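Long-range contacts in gingipain R2 Pro-Domain (Porphyromonas gingivalis, PDB 4IEF), which is the pro-domain of an arginine-specific cysteine protease and probably keeps the zymogen latent and assists its folding: residues F30-L35 / F151-Y156; V85-F90 / Y166-V171; E92-L97 / T160-I165. One frame throughout, in Å; residues are numbered along the deposited sequence.

Interaction 1. Residues F30-L35 / F151-Y156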
# COMPACT_ATOMS: atom_id res chain seq x y z
N PHE A 30 18.15 -1.96 20.28
CA PHE A 30 17.66 -0.60 20.08
C PHE A 30 18.69 0.35 20.65
O PHE A 30 19.23 0.10 21.74
CB PHE A 30 16.29 -0.37 20.74
CG PHE A 30 15.94 1.10 20.91
CD1 PHE A 30 16.35 1.80 22.05
CD2 PHE A 30 15.26 1.79 19.92
CE1 PHE A 30 16.10 3.17 22.17
CE2 PHE A 30 14.98 3.16 20.06
CZ PHE A 30 15.40 3.84 21.18
N ARG A 31 18.93 1.45 19.94
CA ARG A 31 19.79 2.52 20.42
C ARG A 31 19.10 3.84 20.11
O ARG A 31 18.53 4.00 19.03
CB ARG A 31 21.20 2.44 19.83
CG ARG A 31 22.12 1.52 20.61
CD ARG A 31 23.46 1.35 19.93
NE ARG A 31 24.39 0.59 20.77
CZ ARG A 31 25.59 0.17 20.37
NH1 ARG A 31 26.01 0.41 19.13
NH2 ARG A 31 26.37 -0.51 21.20
N MET A 32 19.07 4.75 21.11
CA MET A 32 18.43 6.07 20.98
C MET A 32 19.14 6.89 19.90
O MET A 32 20.37 7.01 19.90
CB MET A 32 18.42 6.81 22.32
CG MET A 32 17.66 8.15 22.28
SD MET A 32 15.92 7.99 21.78
CE MET A 32 15.19 7.53 23.34
N ASP A 33 18.36 7.45 18.96
CA ASP A 33 18.90 8.23 17.87
C ASP A 33 18.12 9.52 17.70
O ASP A 33 16.88 9.49 17.63
CB ASP A 33 18.91 7.41 16.57
CG ASP A 33 19.66 8.08 15.44
OD1 ASP A 33 18.99 8.67 14.57
OD2 ASP A 33 20.90 8.02 15.42
N ASN A 34 18.85 10.65 17.64
CA ASN A 34 18.35 12.02 17.44
C ASN A 34 17.15 12.37 18.38
O ASN A 34 16.13 12.89 17.92
CB ASN A 34 17.98 12.24 15.96
CG ASN A 34 17.78 13.68 15.55
OD1 ASN A 34 18.38 14.61 16.08
ND2 ASN A 34 16.93 13.90 14.57
N LEU A 35 17.29 12.10 19.69
CA LEU A 35 16.24 12.45 20.65
C LEU A 35 16.13 13.98 20.77
O LEU A 35 17.11 14.65 21.09
CB LEU A 35 16.48 11.81 22.03
CG LEU A 35 15.49 12.23 23.14
CD1 LEU A 35 14.13 11.57 22.96
CD2 LEU A 35 16.06 11.94 24.51
N PHE A 151 9.78 -1.21 21.50
CA PHE A 151 10.71 -0.63 22.47
C PHE A 151 10.11 0.65 23.00
O PHE A 151 9.69 1.48 22.20
CB PHE A 151 12.07 -0.33 21.82
CG PHE A 151 12.83 -1.53 21.32
CD1 PHE A 151 12.76 -1.91 19.98
CD2 PHE A 151 13.65 -2.27 22.17
CE1 PHE A 151 13.49 -3.00 19.50
CE2 PHE A 151 14.38 -3.35 21.69
CZ PHE A 151 14.30 -3.71 20.36
N ALA A 152 10.03 0.80 24.33
CA ALA A 152 9.53 2.02 24.97
C ALA A 152 10.72 2.64 25.74
O ALA A 152 10.91 2.36 26.93
CB ALA A 152 8.34 1.71 25.87
N PRO A 153 11.60 3.40 25.05
CA PRO A 153 12.82 3.91 25.70
C PRO A 153 12.62 5.20 26.51
O PRO A 153 13.60 5.74 27.03
CB PRO A 153 13.76 4.16 24.53
CG PRO A 153 12.85 4.54 23.41
CD PRO A 153 11.57 3.80 23.62
N LEU A 154 11.39 5.69 26.60
CA LEU A 154 11.09 6.90 27.35
C LEU A 154 10.07 6.56 28.44
O LEU A 154 8.91 6.26 28.15
CB LEU A 154 10.62 8.04 26.42
CG LEU A 154 11.62 8.50 25.35
CD1 LEU A 154 10.96 9.41 24.36
CD2 LEU A 154 12.84 9.20 25.96
N GLN A 155 10.54 6.53 29.69
CA GLN A 155 9.75 6.22 30.88
C GLN A 155 9.65 7.48 31.73
O GLN A 155 10.67 8.09 32.04
CB GLN A 155 10.35 5.03 31.65
CG GLN A 155 10.52 3.75 30.81
CD GLN A 155 9.24 3.01 30.49
OE1 GLN A 155 8.33 2.89 31.32
NE2 GLN A 155 9.16 2.46 29.28
N TYR A 156 8.43 7.92 32.04
CA TYR A 156 8.22 9.18 32.74
C TYR A 156 7.28 9.05 33.92
O TYR A 156 6.16 8.54 33.78
CB TYR A 156 7.69 10.24 31.75
CG TYR A 156 7.36 11.60 32.33
CD1 TYR A 156 8.37 12.46 32.76
CD2 TYR A 156 6.05 12.06 32.39
CE1 TYR A 156 8.07 13.73 33.27
CE2 TYR A 156 5.74 13.32 32.89
CZ TYR A 156 6.75 14.16 33.33
OH TYR A 156 6.45 15.40 33.82

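Interaction 2. Residues V85-F90 / Y166-V171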
# COMPACT_ATOMS: atom_id res chain seq x y z
N VAL A 85 14.11 -8.41 28.29
CA VAL A 85 15.14 -7.38 28.20
C VAL A 85 16.41 -8.02 28.74
O VAL A 85 16.48 -8.31 29.94
CB VAL A 85 14.73 -6.08 28.94
CG1 VAL A 85 15.90 -5.09 29.02
CG2 VAL A 85 13.52 -5.44 28.27
N VAL A 86 17.38 -8.32 27.85
CA VAL A 86 18.63 -8.96 28.27
C VAL A 86 19.70 -7.91 28.62
O VAL A 86 20.63 -8.21 29.37
CB VAL A 86 19.15 -10.02 27.26
CG1 VAL A 86 18.21 -11.22 27.20
CG2 VAL A 86 19.37 -9.43 25.87
N SER A 87 19.54 -6.68 28.10
CA SER A 87 20.47 -5.57 28.31
C SER A 87 19.72 -4.24 28.18
O SER A 87 18.89 -4.08 27.28
CB SER A 87 21.63 -5.65 27.32
OG SER A 87 22.47 -4.51 27.35
N SER A 88 19.99 -3.30 29.11
CA SER A 88 19.39 -1.96 29.13
C SER A 88 20.32 -0.96 29.82
O SER A 88 21.07 -1.33 30.72
CB SER A 88 18.02 -1.97 29.80
OG SER A 88 18.11 -2.27 31.19
N LYS A 89 20.26 0.30 29.37
CA LYS A 89 21.07 1.41 29.87
C LYS A 89 20.25 2.69 29.78
O LYS A 89 19.69 2.97 28.71
CB LYS A 89 22.36 1.50 29.02
CG LYS A 89 23.37 2.56 29.45
CD LYS A 89 24.42 2.80 28.35
CE LYS A 89 25.47 1.71 28.22
NZ LYS A 89 26.24 1.83 26.96
N PHE A 90 20.14 3.45 30.88
CA PHE A 90 19.38 4.69 30.83
C PHE A 90 20.08 5.84 31.57
O PHE A 90 20.95 5.62 32.41
CB PHE A 90 17.94 4.50 31.37
CG PHE A 90 17.75 4.37 32.86
CD1 PHE A 90 17.66 5.50 33.67
CD2 PHE A 90 17.60 3.12 33.45
CE1 PHE A 90 17.50 5.37 35.05
CE2 PHE A 90 17.40 3.00 34.82
CZ PHE A 90 17.35 4.13 35.62
N TYR A 166 16.29 5.70 27.84
CA TYR A 166 17.01 4.46 27.58
C TYR A 166 17.81 4.61 26.29
O TYR A 166 17.25 4.65 25.20
CB TYR A 166 16.07 3.24 27.55
CG TYR A 166 15.59 2.83 28.93
CD1 TYR A 166 14.54 3.49 29.56
CD2 TYR A 166 16.20 1.78 29.61
CE1 TYR A 166 14.12 3.13 30.84
CE2 TYR A 166 15.79 1.41 30.89
CZ TYR A 166 14.74 2.08 31.49
OH TYR A 166 14.33 1.73 32.76
N THR A 167 19.13 4.77 26.44
CA THR A 167 20.06 4.97 25.32
C THR A 167 20.27 3.66 24.56
O THR A 167 20.53 3.71 23.36
CB THR A 167 21.38 5.57 25.80
OG1 THR A 167 21.95 4.73 26.80
CG2 THR A 167 21.20 6.99 26.34
N GLU A 168 20.14 2.51 25.26
CA GLU A 168 20.27 1.18 24.66
C GLU A 168 19.35 0.17 25.34
O GLU A 168 19.23 0.17 26.56
CB GLU A 168 21.72 0.68 24.70
CG GLU A 168 21.96 -0.57 23.88
CD GLU A 168 23.33 -1.18 24.07
OE1 GLU A 168 24.19 -0.98 23.18
OE2 GLU A 168 23.55 -1.84 25.11
N ILE A 169 18.68 -0.65 24.52
CA ILE A 169 17.81 -1.75 24.94
C ILE A 169 18.07 -2.94 24.02
O ILE A 169 17.90 -2.83 22.80
CB ILE A 169 16.27 -1.41 24.97
CG1 ILE A 169 15.94 -0.14 25.79
CG2 ILE A 169 15.45 -2.63 25.47
CD1 ILE A 169 14.55 0.48 25.49
N VAL A 170 18.46 -4.09 24.60
CA VAL A 170 18.65 -5.32 23.85
C VAL A 170 17.60 -6.31 24.34
O VAL A 170 17.54 -6.60 25.55
CB VAL A 170 20.09 -5.91 23.90
CG1 VAL A 170 20.20 -7.16 23.03
CG2 VAL A 170 21.12 -4.86 23.47
N VAL A 171 16.76 -6.81 23.42
CA VAL A 171 15.72 -7.77 23.77
C VAL A 171 15.95 -9.12 23.10
O VAL A 171 16.50 -9.20 22.00
CB VAL A 171 14.28 -7.25 23.48
CG1 VAL A 171 13.95 -6.01 24.31
CG2 VAL A 171 14.04 -6.99 21.99

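Interaction 3. Residues E92-L97 / T160-I165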
# COMPACT_ATOMS: atom_id res chain seq x y z
N GLU A 92 18.95 9.79 33.43
CA GLU A 92 17.80 10.47 34.02
C GLU A 92 17.83 11.96 33.75
O GLU A 92 18.87 12.61 33.86
CB GLU A 92 17.72 10.22 35.53
CG GLU A 92 16.96 8.95 35.88
CD GLU A 92 16.44 8.83 37.30
OE1 GLU A 92 16.69 9.74 38.12
OE2 GLU A 92 15.77 7.81 37.58
N LYS A 93 16.66 12.50 33.39
CA LYS A 93 16.40 13.92 33.15
C LYS A 93 15.40 14.37 34.22
O LYS A 93 14.27 13.86 34.25
CB LYS A 93 15.90 14.14 31.72
CG LYS A 93 16.48 15.37 31.04
CD LYS A 93 15.75 15.70 29.75
CE LYS A 93 16.16 17.04 29.19
NZ LYS A 93 15.19 17.53 28.17
N LYS A 94 15.83 15.26 35.13
CA LYS A 94 14.98 15.71 36.24
C LYS A 94 14.27 17.04 35.95
O LYS A 94 14.74 17.82 35.12
CB LYS A 94 15.79 15.80 37.54
CG LYS A 94 16.06 14.44 38.16
CD LYS A 94 16.65 14.55 39.55
CE LYS A 94 16.96 13.19 40.12
NZ LYS A 94 17.85 13.27 41.30
N ASP A 95 13.13 17.25 36.64
CA ASP A 95 12.23 18.42 36.57
C ASP A 95 11.81 18.69 35.11
O ASP A 95 11.87 19.82 34.62
CB ASP A 95 12.85 19.66 37.24
CG ASP A 95 11.84 20.73 37.63
OD1 ASP A 95 10.81 20.38 38.26
OD2 ASP A 95 12.09 21.92 37.32
N VAL A 96 11.37 17.63 34.44
CA VAL A 96 10.91 17.67 33.06
C VAL A 96 9.40 17.57 33.05
O VAL A 96 8.83 16.72 33.74
CB VAL A 96 11.56 16.54 32.20
CG1 VAL A 96 11.13 16.62 30.74
CG2 VAL A 96 13.08 16.58 32.30
N LEU A 97 8.74 18.44 32.27
CA LEU A 97 7.30 18.36 32.10
C LEU A 97 7.05 17.80 30.70
O LEU A 97 7.34 18.48 29.71
CB LEU A 97 6.61 19.73 32.32
CG LEU A 97 5.10 19.80 32.04
CD1 LEU A 97 4.30 18.95 33.02
CD2 LEU A 97 4.61 21.23 32.06
N THR A 160 6.99 12.89 40.12
CA THR A 160 8.37 13.28 40.44
C THR A 160 9.01 14.15 39.33
O THR A 160 10.07 14.73 39.56
CB THR A 160 9.25 12.04 40.73
OG1 THR A 160 9.37 11.27 39.54
CG2 THR A 160 8.72 11.19 41.87
N LYS A 161 8.36 14.21 38.14
CA LYS A 161 8.82 14.95 36.94
C LYS A 161 10.18 14.41 36.45
O LYS A 161 11.01 15.16 35.94
CB LYS A 161 8.88 16.48 37.21
CG LYS A 161 7.51 17.14 37.36
CD LYS A 161 7.57 18.65 37.57
CE LYS A 161 7.71 19.43 36.28
NZ LYS A 161 7.39 20.87 36.48
N THR A 162 10.38 13.09 36.61
CA THR A 162 11.61 12.42 36.22
C THR A 162 11.39 11.62 34.94
O THR A 162 10.47 10.79 34.85
CB THR A 162 12.15 11.56 37.37
OG1 THR A 162 12.36 12.40 38.52
CG2 THR A 162 13.45 10.86 37.02
N LEU A 163 12.25 11.88 33.95
CA LEU A 163 12.24 11.17 32.68
C LEU A 163 13.48 10.29 32.57
O LEU A 163 14.60 10.77 32.76
CB LEU A 163 12.15 12.15 31.49
CG LEU A 163 12.17 11.52 30.09
CD1 LEU A 163 10.79 10.97 29.69
CD2 LEU A 163 12.66 12.51 29.06
N ARG A 164 13.26 9.01 32.27
CA ARG A 164 14.31 8.03 32.05
C ARG A 164 14.47 7.82 30.54
O ARG A 164 13.51 7.47 29.86
CB ARG A 164 14.00 6.70 32.77
CG ARG A 164 14.18 6.79 34.27
CD ARG A 164 13.79 5.51 34.96
NE ARG A 164 13.97 5.60 36.41
CZ ARG A 164 13.62 4.65 37.27
NH1 ARG A 164 13.08 3.52 36.84
NH2 ARG A 164 13.82 4.82 38.57
N ILE A 165 15.67 8.12 30.03
CA ILE A 165 16.00 8.00 28.61
C ILE A 165 16.86 6.75 28.43
O ILE A 165 18.03 6.75 28.82
CB ILE A 165 16.70 9.28 28.06
CG1 ILE A 165 15.80 10.53 28.22
CG2 ILE A 165 17.14 9.09 26.59
CD1 ILE A 165 16.53 11.86 28.40

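Interaction 1. Residues F30-L35 / F151-Y156
F30 sends its ring to P153 because CG stands anti to the backbone N (chi1 163°), while its CB meets F151 directly from the backbone position. The F151 ring is swung beside its own backbone N (chi1 -64°) and presents a face to F30. The contact is an apolar one inside the antiparallel beta fold of the pro-domain. Strands 25-31 and 144-157 both pair with strand 162-176, and here their side chains meet without any hydrogen bond between the two segments. The two phenyl rings lie nearly parallel, with centroids 5.5 Å from each other, but are offset so far that little of one ring faces the other. The closer meeting is a CH-pi contact. F30 CB sits over the middle of the F151 ring, 3.5 Å from its centroid. The far end of the F30 ring leans on the P153 ring, with F30 CZ 3.5 Å from P153 CG. The two side chains cross at about a right angle. The strand ends at R31, and M32 and L35 reach over from the loop after it. M32 bends about CB-CG and CG-SD, and its methyl CE touches both P153 CG (3.8 Å) and L154 CD2 (3.9 Å). I165 of strand 162-176 also packs on L35. The row ends where L35 CD1 lies 4.0 Å from L154 CD2.

Interaction 2. Residues V85-F90 / Y166-V171
V170 N donates to S87 O at 2.7 Å, in a bond that is almost perfectly straight, at 179°. V170 O in turn takes two backbone N-H groups, from V86 and S87. The V86 N to V170 O bond is 2.9 Å, and the S87 N to V170 O bond is longer at 3.2 Å. Further along, K89 N donates to E168 O at 3.0 Å. The bonds to K89 O from T167 N and T167 OG1 are weak. The T167 hydroxyl is placed for this by chi1 57°, between its backbone N and carbonyl carbon.

The two segments are antiparallel neighbours in the pro-domain sheet, and two classic beta bulges interrupt the pairing. V86 and S87 both face V170; T167 and E168 both face K89. The second bulge falls where the chain turns a corner at T167.

F90 and Y166 make the main side-chain contact, lying side by side and pointing the same way. F90 CB stands over the centre of the Y166 ring, 3.6 Å from its centroid. The two rings are oblique, with planes 48° apart. F90 CD2 comes within 3.6 Å of Y166 CE2. S88 CB approaches the edge of the same tyrosine ring. On the face that carries S87, K89, E168 and V170, the serine and valine CB atoms pack together. E168 has its salt bridge with R31 of strand 25-31. At the far end, V86 CG2 rests 3.7 Å from V170 CG1, while V85 CG2 meets V171 CG1 on the F90 face.

Interaction 3. Residues E92-L97 / T160-I165
K93 and L163 are joined by a pair of backbone hydrogen bonds, K93 N to L163 O and L163 N to K93 O, both 2.8 Å. This is the hydrogen-bonded pair of an antiparallel ladder between strands 79-93 and 162-176. The ladder stops soon after. Segment 92-97 turns away at D95, and V96 N gives the last bond across, 2.9 Å to K161 O. K161 belongs to a G1 beta bulge, in which K161 and T162 both face N157.

The charged contacts lie at the two ends. E92 and R164 run side by side on one face of the sheet. R164 NE donates to E92 OE2 at 3.1 Å, in the guanidinium plane and on the anti lone pair of the oxygen. Carboxylate and guanidinium are nearly coplanar, 21° apart. The T162 methyl CG2 lies against the same carboxylate, 3.6 Å from E92 OE1. The second pair is looser: D95 OD1 and K161 NZ are 3.9 Å apart, a long salt bridge. The K161 chain is bent at chi3 (83°), and its CD and CE run alongside the D95 carboxylate. R164 also makes a cation-pi contact with F127, and K93 makes one with F37.

Apolar contacts fill in between. I165 CD1 touches K93 CB at 4.1 Å. V96 CB and L163 CB are looser, at 4.5 Å.

The straight backbone bonds fix the register. The carboxylates of E92 and D95 are exposed, so solvent probably weakens their ion pairs, and the D95-K161 pair is long already.

From the N terminus, strand 25-31 and the loop after it come first. Interaction 1 brings them to strand 144-157, closing a loop of 115 residues. Strand 79-93 lies inside that loop. Its partner, strand 162-176, follows strand 144-157, so interactions 2 and 3 both cross interaction 1. Interaction 2 closes a loop of 75 residues. Interaction 3 closes one of 62, nested within it, and both join the same two strands at successive places. Strand 162-176 ties the set together: F30 N probably bonds to I169 O, P153 O to Y166 N, and Q155 O to R164 N. Y156 OH also probably bonds to V96 O, linking interactions 1 and 3.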